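Long-range contacts in YcgJ protein (Bacillus subtilis, PDB 1XXL), which is of unknown function but probably acts as an S-adenosylmethionine-dependent methyltransferase: residues D102-V107 against Q158-A163; L166-I171 against I230-I235; G11-T16 against L121-Y126. All coordinates share one frame; numbering follows the deposited sequence.

Interaction 1: residues D102-V107 against Q158-A163; sequences DVRKAV and QAMFSA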
# COMPACT_ATOMS: atom_id res chain seq x y z
N ASP A 102 -1.64 11.73 6.57
CA ASP A 102 -1.64 11.52 8.02
C ASP A 102 -2.04 10.08 8.33
O ASP A 102 -3.20 9.77 8.60
CB ASP A 102 -2.57 12.55 8.70
CG ASP A 102 -2.48 12.53 10.22
OD1 ASP A 102 -1.88 11.62 10.83
OD2 ASP A 102 -3.05 13.45 10.83
N VAL A 103 -1.05 9.21 8.31
CA VAL A 103 -1.28 7.78 8.47
C VAL A 103 -1.91 7.44 9.83
O VAL A 103 -2.78 6.56 9.91
CB VAL A 103 0.01 6.94 8.17
CG1 VAL A 103 1.19 7.30 9.12
CG2 VAL A 103 -0.30 5.45 8.22
N ARG A 104 -1.52 8.17 10.89
CA ARG A 104 -2.11 7.96 12.21
C ARG A 104 -3.63 8.18 12.24
O ARG A 104 -4.36 7.40 12.83
CB ARG A 104 -1.45 8.89 13.25
CG ARG A 104 -0.02 8.52 13.67
CD ARG A 104 0.06 7.23 14.50
NE ARG A 104 -0.94 7.08 15.59
CZ ARG A 104 -0.76 6.42 16.73
NH1 ARG A 104 0.41 5.87 17.07
NH2 ARG A 104 -1.75 6.38 17.60
N LYS A 105 -4.09 9.25 11.60
CA LYS A 105 -5.51 9.52 11.43
C LYS A 105 -6.19 8.49 10.48
O LYS A 105 -7.31 8.09 10.73
CB LYS A 105 -5.71 10.95 10.94
CG LYS A 105 -7.17 11.39 10.72
CD LYS A 105 -8.12 10.99 11.87
CE LYS A 105 -9.38 11.87 11.89
NZ LYS A 105 -10.17 11.65 13.14
N ALA A 106 -5.48 8.05 9.43
CA ALA A 106 -5.99 6.99 8.52
C ALA A 106 -6.35 5.69 9.30
O ALA A 106 -7.44 5.16 9.16
CB ALA A 106 -4.98 6.69 7.42
N VAL A 107 -5.42 5.21 10.14
CA VAL A 107 -5.63 3.99 10.92
C VAL A 107 -6.75 4.14 11.91
O VAL A 107 -7.49 3.19 12.16
CB VAL A 107 -4.35 3.55 11.68
CG1 VAL A 107 -4.63 2.31 12.56
CG2 VAL A 107 -3.23 3.22 10.68
N GLN A 158 2.92 -1.49 14.28
CA GLN A 158 2.51 -2.19 15.49
C GLN A 158 1.96 -1.23 16.56
O GLN A 158 0.95 -1.54 17.20
CB GLN A 158 3.64 -3.00 16.08
CG GLN A 158 4.02 -4.16 15.24
CD GLN A 158 5.28 -4.77 15.70
OE1 GLN A 158 5.42 -5.11 16.86
NE2 GLN A 158 6.20 -4.95 14.80
N ALA A 159 2.62 -0.07 16.73
CA ALA A 159 2.21 0.92 17.74
C ALA A 159 0.87 1.58 17.36
O ALA A 159 0.01 1.76 18.20
CB ALA A 159 3.29 1.98 17.92
N MSE A 160 0.71 1.91 16.07
CA MSE A 160 -0.57 2.44 15.57
C MSE A 160 -1.74 1.44 15.69
O MSE A 160 -2.85 1.81 16.02
CB MSE A 160 -0.43 2.87 14.12
CG MSE A 160 0.56 3.99 13.95
SE MSE A 160 0.52 4.89 12.17
CE MSE A 160 1.86 3.79 11.20
N PHE A 161 -1.49 0.17 15.41
CA PHE A 161 -2.53 -0.84 15.59
C PHE A 161 -2.94 -0.93 17.05
O PHE A 161 -4.13 -0.94 17.35
CB PHE A 161 -2.09 -2.20 15.09
CG PHE A 161 -2.24 -2.38 13.61
CD1 PHE A 161 -2.05 -1.32 12.72
CD2 PHE A 161 -2.54 -3.63 13.09
CE1 PHE A 161 -2.18 -1.52 11.35
CE2 PHE A 161 -2.64 -3.82 11.72
CZ PHE A 161 -2.47 -2.77 10.85
N SER A 162 -1.94 -0.98 17.93
CA SER A 162 -2.20 -1.05 19.36
C SER A 162 -2.97 0.16 19.86
O SER A 162 -3.85 0.01 20.70
CB SER A 162 -0.88 -1.20 20.14
OG SER A 162 -1.12 -1.74 21.43
N ALA A 163 -2.64 1.36 19.36
CA ALA A 163 -3.35 2.59 19.70
C ALA A 163 -4.84 2.59 19.34
O ALA A 163 -5.62 3.35 19.90
CB ALA A 163 -2.67 3.78 19.06

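Interaction 2: residues L166-I171 against I230-I235; sequences LAYQDI and ILIQGI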
# COMPACT_ATOMS: atom_id res chain seq x y z
N LEU A 166 -6.47 -2.67 17.33
CA LEU A 166 -6.28 -3.73 16.32
C LEU A 166 -5.21 -4.69 16.78
O LEU A 166 -4.09 -4.28 17.13
CB LEU A 166 -5.90 -3.14 14.96
CG LEU A 166 -6.73 -1.97 14.46
CD1 LEU A 166 -6.27 -1.48 13.09
CD2 LEU A 166 -8.19 -2.37 14.42
N ALA A 167 -5.54 -5.99 16.79
CA ALA A 167 -4.52 -7.02 16.90
C ALA A 167 -3.66 -7.04 15.63
O ALA A 167 -4.19 -6.97 14.53
CB ALA A 167 -5.15 -8.38 17.14
N TYR A 168 -2.34 -7.14 15.79
CA TYR A 168 -1.38 -7.10 14.67
C TYR A 168 -0.84 -8.48 14.35
O TYR A 168 -0.42 -9.21 15.25
CB TYR A 168 -0.22 -6.16 15.03
CG TYR A 168 0.97 -6.11 14.06
CD1 TYR A 168 1.97 -7.09 14.07
CD2 TYR A 168 1.13 -5.03 13.17
CE1 TYR A 168 3.07 -7.02 13.20
CE2 TYR A 168 2.22 -4.95 12.33
CZ TYR A 168 3.17 -5.95 12.33
OH TYR A 168 4.24 -5.83 11.48
N GLN A 169 -0.79 -8.82 13.07
CA GLN A 169 -0.12 -10.03 12.62
C GLN A 169 0.60 -9.76 11.31
O GLN A 169 0.02 -9.22 10.38
CB GLN A 169 -1.14 -11.16 12.44
CG GLN A 169 -0.53 -12.50 12.27
CD GLN A 169 -1.56 -13.62 12.18
OE1 GLN A 169 -2.74 -13.43 12.49
NE2 GLN A 169 -1.11 -14.80 11.76
N ASP A 170 1.87 -10.11 11.27
CA ASP A 170 2.66 -10.16 10.04
C ASP A 170 2.34 -11.49 9.30
O ASP A 170 2.67 -12.59 9.74
CB ASP A 170 4.15 -9.97 10.40
CG ASP A 170 5.10 -10.50 9.34
OD1 ASP A 170 4.72 -10.73 8.16
OD2 ASP A 170 6.29 -10.71 9.69
N ILE A 171 1.63 -11.38 8.19
CA ILE A 171 1.25 -12.56 7.42
C ILE A 171 2.41 -13.07 6.53
O ILE A 171 2.70 -14.27 6.50
CB ILE A 171 -0.02 -12.31 6.58
CG1 ILE A 171 -1.20 -11.86 7.48
CG2 ILE A 171 -0.38 -13.55 5.75
CD1 ILE A 171 -1.69 -12.88 8.48
N ILE A 230 5.39 -6.22 2.84
CA ILE A 230 4.72 -7.02 3.84
C ILE A 230 3.20 -7.04 3.62
O ILE A 230 2.64 -6.10 3.06
CB ILE A 230 5.09 -6.48 5.26
CG1 ILE A 230 4.73 -7.49 6.34
CG2 ILE A 230 4.47 -5.09 5.45
CD1 ILE A 230 5.23 -7.11 7.77
N LEU A 231 2.55 -8.11 4.06
CA LEU A 231 1.12 -8.09 4.33
C LEU A 231 0.96 -8.17 5.82
O LEU A 231 1.41 -9.15 6.46
CB LEU A 231 0.36 -9.23 3.68
CG LEU A 231 -1.10 -9.41 4.17
CD1 LEU A 231 -1.94 -8.20 3.89
CD2 LEU A 231 -1.76 -10.65 3.52
N ILE A 232 0.32 -7.15 6.37
CA ILE A 232 -0.05 -7.09 7.76
C ILE A 232 -1.56 -7.29 7.83
O ILE A 232 -2.31 -6.69 7.04
CB ILE A 232 0.31 -5.71 8.37
CG1 ILE A 232 1.82 -5.52 8.45
CG2 ILE A 232 -0.31 -5.51 9.75
CD1 ILE A 232 2.22 -4.06 8.43
N GLN A 233 -2.00 -8.11 8.77
CA GLN A 233 -3.40 -8.22 9.12
C GLN A 233 -3.67 -7.57 10.47
O GLN A 233 -3.01 -7.89 11.48
CB GLN A 233 -3.87 -9.66 9.13
CG GLN A 233 -5.37 -9.82 9.40
CD GLN A 233 -5.89 -11.22 9.10
OE1 GLN A 233 -6.75 -11.39 8.25
NE2 GLN A 233 -5.39 -12.19 9.80
N GLY A 234 -4.62 -6.64 10.48
CA GLY A 234 -5.23 -6.11 11.71
C GLY A 234 -6.60 -6.71 11.97
O GLY A 234 -7.42 -6.87 11.05
N ILE A 235 -6.87 -7.09 13.21
CA ILE A 235 -8.20 -7.53 13.58
C ILE A 235 -8.70 -6.62 14.71
O ILE A 235 -8.00 -6.43 15.73
CB ILE A 235 -8.24 -9.05 13.99
CG1 ILE A 235 -7.91 -9.92 12.78
CG2 ILE A 235 -9.64 -9.42 14.49
CD1 ILE A 235 -7.63 -11.32 13.10

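Interaction 3: residues G11-T16 against L121-Y126; sequences GLMIKT and LLVDHY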
# COMPACT_ATOMS: atom_id res chain seq x y z
N GLY A 11 -3.30 -11.76 -4.56
CA GLY A 11 -3.63 -13.15 -4.21
C GLY A 11 -3.49 -13.44 -2.73
O GLY A 11 -4.34 -14.13 -2.14
N LEU A 12 -2.43 -12.90 -2.11
CA LEU A 12 -2.25 -13.06 -0.65
C LEU A 12 -3.38 -12.45 0.19
O LEU A 12 -3.82 -13.04 1.20
CB LEU A 12 -0.95 -12.42 -0.16
CG LEU A 12 0.14 -13.28 0.48
CD1 LEU A 12 0.99 -12.40 1.41
CD2 LEU A 12 -0.37 -14.50 1.25
N MSE A 13 -3.80 -11.26 -0.21
CA MSE A 13 -4.92 -10.59 0.44
C MSE A 13 -6.21 -11.38 0.30
O MSE A 13 -6.94 -11.56 1.26
CB MSE A 13 -5.14 -9.20 -0.16
CG MSE A 13 -4.10 -8.21 0.23
SE MSE A 13 -4.50 -6.49 -0.64
CE MSE A 13 -4.22 -5.33 0.88
N ILE A 14 -6.50 -11.84 -0.91
CA ILE A 14 -7.71 -12.60 -1.13
C ILE A 14 -7.66 -13.87 -0.28
O ILE A 14 -8.61 -14.17 0.44
CB ILE A 14 -7.96 -12.90 -2.64
CG1 ILE A 14 -8.31 -11.61 -3.37
CG2 ILE A 14 -9.11 -13.94 -2.81
CD1 ILE A 14 -8.21 -11.72 -4.89
N LYS A 15 -6.55 -14.61 -0.35
CA LYS A 15 -6.37 -15.80 0.49
C LYS A 15 -6.58 -15.54 2.00
O LYS A 15 -7.27 -16.29 2.70
CB LYS A 15 -4.96 -16.37 0.24
CG LYS A 15 -4.72 -17.72 0.91
CD LYS A 15 -3.25 -18.09 0.94
CE LYS A 15 -3.01 -19.31 1.84
NZ LYS A 15 -1.56 -19.55 2.05
N THR A 16 -5.99 -14.46 2.50
CA THR A 16 -6.02 -14.16 3.92
C THR A 16 -7.38 -13.63 4.40
O THR A 16 -7.77 -13.83 5.57
CB THR A 16 -4.91 -13.12 4.24
OG1 THR A 16 -3.64 -13.63 3.78
CG2 THR A 16 -4.83 -12.81 5.76
N LEU A 121 -6.47 -5.50 5.94
CA LEU A 121 -5.41 -6.14 5.18
C LEU A 121 -4.57 -5.05 4.53
O LEU A 121 -5.03 -4.36 3.61
CB LEU A 121 -5.99 -7.10 4.14
CG LEU A 121 -6.83 -8.21 4.76
CD1 LEU A 121 -7.58 -8.94 3.70
CD2 LEU A 121 -6.00 -9.19 5.54
N LEU A 122 -3.35 -4.91 5.03
CA LEU A 122 -2.48 -3.83 4.65
C LEU A 122 -1.25 -4.38 3.97
O LEU A 122 -0.50 -5.14 4.58
CB LEU A 122 -2.11 -3.05 5.92
CG LEU A 122 -1.03 -2.01 5.84
CD1 LEU A 122 -1.49 -0.85 4.99
CD2 LEU A 122 -0.64 -1.55 7.25
N VAL A 123 -1.06 -4.01 2.70
CA VAL A 123 0.16 -4.30 1.98
C VAL A 123 0.86 -3.00 1.68
O VAL A 123 0.27 -2.07 1.14
CB VAL A 123 -0.09 -5.10 0.63
CG1 VAL A 123 1.16 -5.14 -0.25
CG2 VAL A 123 -0.54 -6.46 0.95
N ASP A 124 2.13 -2.93 2.05
CA ASP A 124 2.95 -1.83 1.62
C ASP A 124 4.41 -2.23 1.72
O ASP A 124 4.76 -3.25 2.28
CB ASP A 124 2.65 -0.55 2.45
CG ASP A 124 2.84 0.74 1.64
OD1 ASP A 124 2.45 1.81 2.16
OD2 ASP A 124 3.38 0.70 0.49
N HIS A 125 5.27 -1.42 1.13
CA HIS A 125 6.67 -1.54 1.46
C HIS A 125 6.90 -0.71 2.75
O HIS A 125 6.10 0.15 3.10
CB HIS A 125 7.63 -1.20 0.31
CG HIS A 125 7.19 -0.08 -0.56
ND1 HIS A 125 7.53 1.22 -0.30
CD2 HIS A 125 6.45 -0.07 -1.69
CE1 HIS A 125 7.01 2.00 -1.24
NE2 HIS A 125 6.35 1.24 -2.09
N TYR A 126 7.93 -1.08 3.49
CA TYR A 126 8.16 -0.50 4.79
C TYR A 126 9.62 -0.10 4.98
O TYR A 126 10.50 -0.57 4.29
CB TYR A 126 7.69 -1.48 5.87
CG TYR A 126 8.42 -2.80 5.93
CD1 TYR A 126 7.96 -3.92 5.24
CD2 TYR A 126 9.57 -2.93 6.68
CE1 TYR A 126 8.62 -5.13 5.32
CE2 TYR A 126 10.24 -4.11 6.74
CZ TYR A 126 9.76 -5.22 6.06
OH TYR A 126 10.46 -6.39 6.13

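Interaction 1: residues D102-V107 against Q158-A163
Met160, a selenomethionine in this crystal, reaches from helix 154-163 into the angle formed by Val103, Arg104 and Val107 on helix 103-113, and so illustrates how one flexible side chain can seal two helices that stand well apart. The segment axes approach to 10.0 Å and cross at -42°. In the close-packed part Met160 is wedged between Val103 and the methylenes of Arg104, whose chain bends at chi2 and chi3 and slants across it, Arg104 CD lying 3.3 Å from Met160 CG. The bend at chi3 (-91°) swings Met160 CE back over Val103, 4.0 Å from Val103 CG2, while Met160 SE meets Val103 CG1 at 3.9 Å; these two side chains run roughly perpendicular. Val107 sits more loosely, its CG1 3.9 Å from Met160 O and just brushing Phe161 CD1.

The solvent side is the guanidinium end of Arg104, beside exposed Ala159 and Ala163. Met160 CA stands 3.9 Å above one face of the guanidinium, displaced toward its rim. No hydrogen bond crosses between the segments, and Arg104 meets the second helix chiefly through its carbon chain. Asp102 N donates to the carboxylate of Glu79, a residue assigned to the S-adenosylmethionine site. Helix 103-113 connects parallel strands 88-94 and 118-125, a beta-alpha-beta crossover of the Rossmann-like methyltransferase fold; helix 154-163, which leads into strand 166-179, packs beside it on the same side of the sheet.

Interaction 2: residues L166-I171 against I230-I235
Tyr168 and Ile232 meet at the apolar centre, where Ile232 CG2 lies 3.7 Å from Tyr168 CE2, the two side chains slanting past one another. Tyr168, its ring swung away from its own N (chi1 173°), reaches along the sheet toward Ile230, which comes from the opposite direction. On the other face Ile171 and Leu231 lie side by side, Ile171 CB 3.9 Å from Leu231 CD2. Helix 154-163 packs on the Tyr168 and Ile232 face, helix 7-17 on the Ile171 and Leu231 face.

Between these layers runs the antiparallel ladder. Ala167 with Ile235 and Gln169 with Gln233 are hydrogen-bonded pairs, Gln233 N reaching Gln169 O at 2.8 Å, and Ile171 N adds a bond to Leu231 O.

Gln233 is buried, its OE1 satisfied by Arg119. Gln169 forms the exposed polar edge; it extends in the same direction as Gln233, but the amide planes stand 62° apart and Gln169 OE1 stays 4.0 Å from Gln233 NE2. Asp170 OD1 packs on Ile230 CD1, while OD2 has a long, weak ion pair with Lys173. Strand 222-236, antiparallel to its neighbours 118-125 and 166-179, is the reversed strand characteristic of the class I methyltransferase sheet.

Interaction 3: residues G11-T16 against L121-Y126
Leu121 is the first residue of its strand segment to meet the helix, with one branch for each of two partners: CD2 lies 3.8 Å from Thr16 CG2, and CD1 comes within 3.6 Å of the backbone oxygen Met13 O. Thr16 offers its methyl because its hydroxyl is engaged elsewhere. With OG1 beside the backbone nitrogen (chi1 -55°), it bonds to Leu12 O at 2.7 Å, while Thr16 N grips the same oxygen from the opposite face of its plane; CG2 is left to turn toward the sheet. Met13, a selenomethionine here, brings its terminal methyl over the strand, placing CE 4.1 Å from Leu121 CB; a closer approach to Leu121 O is doubtful.

Leu122 points to the other face of the sheet, where it packs on Cys93. At Val123 the strand turns a side chain back to the helix: CG2 touches Met13 CE at 3.9 Å and Met13 CG at 4.0 Å, the two side chains crossing at a slant. Met13 also lies against Arg94, a residue that binds S-adenosylmethionine.

Beyond this the strand leaves the helix and becomes polar. Asp124 OD2 accepts from His125 N and lies over the centre of the His125 ring, 3.8 Å above it, and also pairs with His98, whose ring stacks on that of His125. His125 ND1 is hydrogen-bonded to Glu151. Apolar side chains, one against a backbone oxygen, thus make the contact without a hydrogen bond between the segments, so shape and burial hold helix 7-17 on the Rossmann-like sheet at strand 118-125, beside Arg94.

How the interactions relate
Helices lie on both faces of one sheet, and the three contacts record that layering. Interaction 3 opens first along the chain and crosses interaction 1, whose segments alternate with its own; interaction 2 follows both. Centres of interactions 2 and 3 lie about 9 Å apart, joined where strands 118-125 and 222-236 pair. Interaction 1, about 12 Å from interaction 2 and 17 Å from interaction 3, meets them mainly through Phe161, with Gln158 also on Tyr168; helix 154-163 is followed after a short turn by strand 166-179. Together they layer helix 7-17 and helices 103-113 and 154-163 on opposite faces of the sheet that strands 118-125, 222-236 and 166-179 help form.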